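Local coordinates for protein mRNA interferase (Mycobacterium tuberculosis, PDB 6L2A) that probably acts as the toxin of a type II toxin-antitoxin system, a MazF-family endonuclease that cleaves RNA, at residues Phe65-Ser70 with Leu107-Glu112. The protein carries 6 engineered substitutions. Residues are numbered along the deposited sequence; the frame is centred on the assembly and turned at random.
Sequences FQVLLS and LAQLDE
Val67, on strand 66-69, sets its isopropyl group against one turn of the C-terminal helix 104-117, at Gln109 and Leu110. From a CB turned toward the helix the side chain divides into two methyls that meet different parts of the helix. CG1, anti to the backbone N (chi1 -180°), meets the side chain of Gln109, lying 3.7 Å from Gln109 CB and 3.8 Å from Gln109 NE2. CG2, beside the backbone N, rests on the helix backbone, 3.6 Å from both Gln109 O and Leu110 CA; the side chain of Leu110 adds a looser touch, with its CD1 4.1 Å from Val67 CG2. Ala113, a turn further along the helix, also packs on Val67, while Leu110 also packs on Val31 of strand 28-32 and on Val33. Gln109 runs out along the exposed side of the contact, its chain extended beyond CG (chi2 -175°), which carries the amide past Val67 CG1 to a water. That water accepts from Gln109 NE2 and donates to Leu68 O, both at 2.6 Å, bridging Gln109 to the strand backbone; nearby, Glu106 of the same helix takes a hydrogen bond from Ser70 N. Val67 itself is paired by backbone hydrogen bonds with Ala82 of strand 80-83, which joins the helix contact to the antiparallel sheet of the MazF-like fold. The direct contact is therefore van der Waals packing of valine methyls on helix backbone and Gln109 side chain, supplemented on the exposed side by one water bridge.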
ATOM      1  N   PHE A  65      -9.506  -8.306   5.837  1.00 17.63           N
ATOM      2  CA  PHE A  65      -8.667  -7.260   5.272  1.00 16.53           C
ATOM      3  C   PHE A  65      -9.477  -6.246   4.475  1.00 21.29           C
ATOM      4  O   PHE A  65      -8.906  -5.486   3.685  1.00 14.54           O
ATOM      5  CB  PHE A  65      -7.564  -7.873   4.404  1.00 16.75           C
ATOM      6  CG  PHE A  65      -8.047  -8.952   3.475  1.00 19.88           C
ATOM      7  CD1 PHE A  65      -8.529  -8.637   2.215  1.00 15.91           C
ATOM      8  CD2 PHE A  65      -8.007 -10.283   3.858  1.00 22.91           C
ATOM      9  CE1 PHE A  65      -8.968  -9.628   1.358  1.00 20.94           C
ATOM     10  CE2 PHE A  65      -8.446 -11.280   3.003  1.00 22.30           C
ATOM     11  CZ  PHE A  65      -8.925 -10.952   1.753  1.00 24.77           C
ATOM     12  N   GLN A  66     -10.795  -6.230   4.664  1.00 17.88           N
ATOM     13  CA  GLN A  66     -11.694  -5.288   4.018  1.00 22.14           C
ATOM     14  C   GLN A  66     -12.650  -4.740   5.068  1.00 20.32           C
ATOM     15  O   GLN A  66     -12.880  -5.366   6.106  1.00 20.84           O
ATOM     16  CB  GLN A  66     -12.469  -5.951   2.869  1.00 19.35           C
ATOM     17  CG  GLN A  66     -11.577  -6.687   1.876  1.00 21.03           C
ATOM     18  CD  GLN A  66     -12.359  -7.592   0.943  1.00 24.20           C
ATOM     19  OE1 GLN A  66     -13.449  -8.052   1.278  1.00 23.34           O
ATOM     20  NE2 GLN A  66     -11.796  -7.860  -0.232  1.00 21.74           N
ATOM     21  N   VAL A  67     -13.204  -3.558   4.802  1.00 18.98           N
ATOM     22  CA  VAL A  67     -14.036  -2.856   5.777  1.00 18.34           C
ATOM     23  C   VAL A  67     -15.318  -2.395   5.100  1.00 17.92           C
ATOM     24  O   VAL A  67     -15.273  -1.671   4.098  1.00 16.89           O
ATOM     25  CB  VAL A  67     -13.305  -1.659   6.409  1.00 18.30           C
ATOM     26  CG1 VAL A  67     -14.212  -0.960   7.416  1.00 18.51           C
ATOM     27  CG2 VAL A  67     -12.017  -2.115   7.083  1.00 15.84           C
ATOM     28  N   LEU A  68     -16.458  -2.792   5.658  1.00 19.54           N
ATOM     29  CA  LEU A  68     -17.749  -2.328   5.166  1.00 21.33           C
ATOM     30  C   LEU A  68     -17.924  -0.843   5.466  1.00 24.01           C
ATOM     31  O   LEU A  68     -17.765  -0.409   6.612  1.00 21.29           O
ATOM     32  CB  LEU A  68     -18.874  -3.138   5.811  1.00 23.62           C
ATOM     33  CG  LEU A  68     -20.322  -2.703   5.558  1.00 26.21           C
ATOM     34  CD1 LEU A  68     -20.728  -2.978   4.123  1.00 29.15           C
ATOM     35  CD2 LEU A  68     -21.261  -3.401   6.527  1.00 45.42           C
ATOM     36  N   LEU A  69     -18.245  -0.064   4.435  1.00 17.83           N
ATOM     37  CA  LEU A  69     -18.441   1.377   4.557  1.00 21.36           C
ATOM     38  C   LEU A  69     -19.911   1.699   4.313  1.00 27.48           C
ATOM     39  O   LEU A  69     -20.423   1.474   3.212  1.00 24.93           O
ATOM     40  CB  LEU A  69     -17.552   2.138   3.573  1.00 20.45           C
ATOM     41  CG  LEU A  69     -16.045   1.880   3.669  1.00 17.46           C
ATOM     42  CD1 LEU A  69     -15.292   2.652   2.594  1.00 22.99           C
ATOM     43  CD2 LEU A  69     -15.532   2.242   5.054  1.00 14.49           C
ATOM     44  N   SER A  70     -20.579   2.230   5.334  1.00 24.52           N
ATOM     45  CA  SER A  70     -22.007   2.511   5.236  1.00 30.90           C
ATOM     46  C   SER A  70     -22.275   3.709   4.332  1.00 36.75           C
ATOM     47  O   SER A  70     -21.546   4.705   4.356  1.00 42.99           O
ATOM     48  CB  SER A  70     -22.593   2.766   6.625  1.00 38.66           C
ATOM     49  OG  SER A  70     -23.615   3.748   6.571  1.00 45.23           O
ATOM     50  N   LEU A 107     -12.602   4.210  10.007  1.00 16.93           N
ATOM     51  CA  LEU A 107     -11.169   4.373   9.776  1.00 18.59           C
ATOM     52  C   LEU A 107     -10.357   3.527  10.746  1.00 14.27           C
ATOM     53  O   LEU A 107      -9.340   2.938  10.361  1.00 17.15           O
ATOM     54  CB  LEU A 107     -10.776   5.847   9.886  1.00 19.21           C
ATOM     55  CG  LEU A 107      -9.347   6.179   9.452  1.00 18.28           C
ATOM     56  CD1 LEU A 107      -9.113   5.754   8.010  1.00 14.81           C
ATOM     57  CD2 LEU A 107      -9.054   7.663   9.623  1.00 22.82           C
ATOM     58  N   ALA A 108     -10.784   3.456  12.010  1.00 15.43           N
ATOM     59  CA  ALA A 108     -10.128   2.560  12.957  1.00 14.18           C
ATOM     60  C   ALA A 108     -10.214   1.113  12.486  1.00 14.28           C
ATOM     61  O   ALA A 108      -9.249   0.350  12.616  1.00 17.01           O
ATOM     62  CB  ALA A 108     -10.746   2.715  14.347  1.00 17.17           C
ATOM     63  N   GLN A 109     -11.365   0.718  11.935  1.00 16.08           N
ATOM     64  CA  GLN A 109     -11.478  -0.605  11.334  1.00 17.01           C
ATOM     65  C   GLN A 109     -10.520  -0.757  10.158  1.00 15.24           C
ATOM     66  O   GLN A 109      -9.890  -1.808   9.993  1.00 17.23           O
ATOM     67  CB  GLN A 109     -12.915  -0.861  10.883  1.00 19.00           C
ATOM     68  CG  GLN A 109     -13.851  -1.316  11.991  1.00 23.58           C
ATOM     69  CD  GLN A 109     -15.231  -1.661  11.468  1.00 44.52           C
ATOM     70  OE1 GLN A 109     -15.699  -2.792  11.613  1.00 48.76           O
ATOM     71  NE2 GLN A 109     -15.889  -0.687  10.851  1.00 29.07           N
ATOM     72  N   LEU A 110     -10.399   0.283   9.330  1.00 17.58           N
ATOM     73  CA  LEU A 110      -9.469   0.221   8.208  1.00 16.43           C
ATOM     74  C   LEU A 110      -8.025   0.145   8.684  1.00 16.58           C
ATOM     75  O   LEU A 110      -7.200  -0.514   8.042  1.00 14.68           O
ATOM     76  CB  LEU A 110      -9.671   1.426   7.289  1.00 18.90           C
ATOM     77  CG  LEU A 110      -8.902   1.434   5.968  1.00 17.18           C
ATOM     78  CD1 LEU A 110      -9.048   0.101   5.236  1.00 15.03           C
ATOM     79  CD2 LEU A 110      -9.405   2.576   5.101  1.00 14.25           C
ATOM     80  N   ASP A 111      -7.700   0.800   9.803  1.00 15.26           N
ATOM     81  CA  ASP A 111      -6.369   0.641  10.382  1.00 17.43           C
ATOM     82  C   ASP A 111      -6.084  -0.820  10.705  1.00 22.45           C
ATOM     83  O   ASP A 111      -4.991  -1.325  10.422  1.00 18.70           O
ATOM     84  CB  ASP A 111      -6.222   1.492  11.645  1.00 19.68           C
ATOM     85  CG  ASP A 111      -6.268   2.981  11.363  1.00 23.99           C
ATOM     86  OD1 ASP A 111      -6.146   3.381  10.184  1.00 15.45           O
ATOM     87  OD2 ASP A 111      -6.410   3.757  12.331  1.00 20.83           O
ATOM     88  N   GLU A 112      -7.058  -1.517  11.296  1.00 17.32           N
ATOM     89  CA  GLU A 112      -6.859  -2.921  11.640  1.00 17.81           C
ATOM     90  C   GLU A 112      -6.756  -3.788  10.392  1.00 17.66           C
ATOM     91  O   GLU A 112      -5.952  -4.728  10.348  1.00 17.61           O
ATOM     92  CB  GLU A 112      -7.991  -3.405  12.543  1.00 24.14           C
ATOM     93  CG  GLU A 112      -7.948  -2.820  13.942  1.00 30.28           C
ATOM     94  CD  GLU A 112      -6.702  -3.232  14.697  1.00 38.83           C
ATOM     95  OE1 GLU A 112      -6.431  -4.448  14.780  1.00 50.87           O
ATOM     96  OE2 GLU A 112      -5.991  -2.340  15.206  1.00 50.41           O
TER
HETATM   97  O   HOH W   1     -17.741  -1.259   9.120  1.00 32.33           O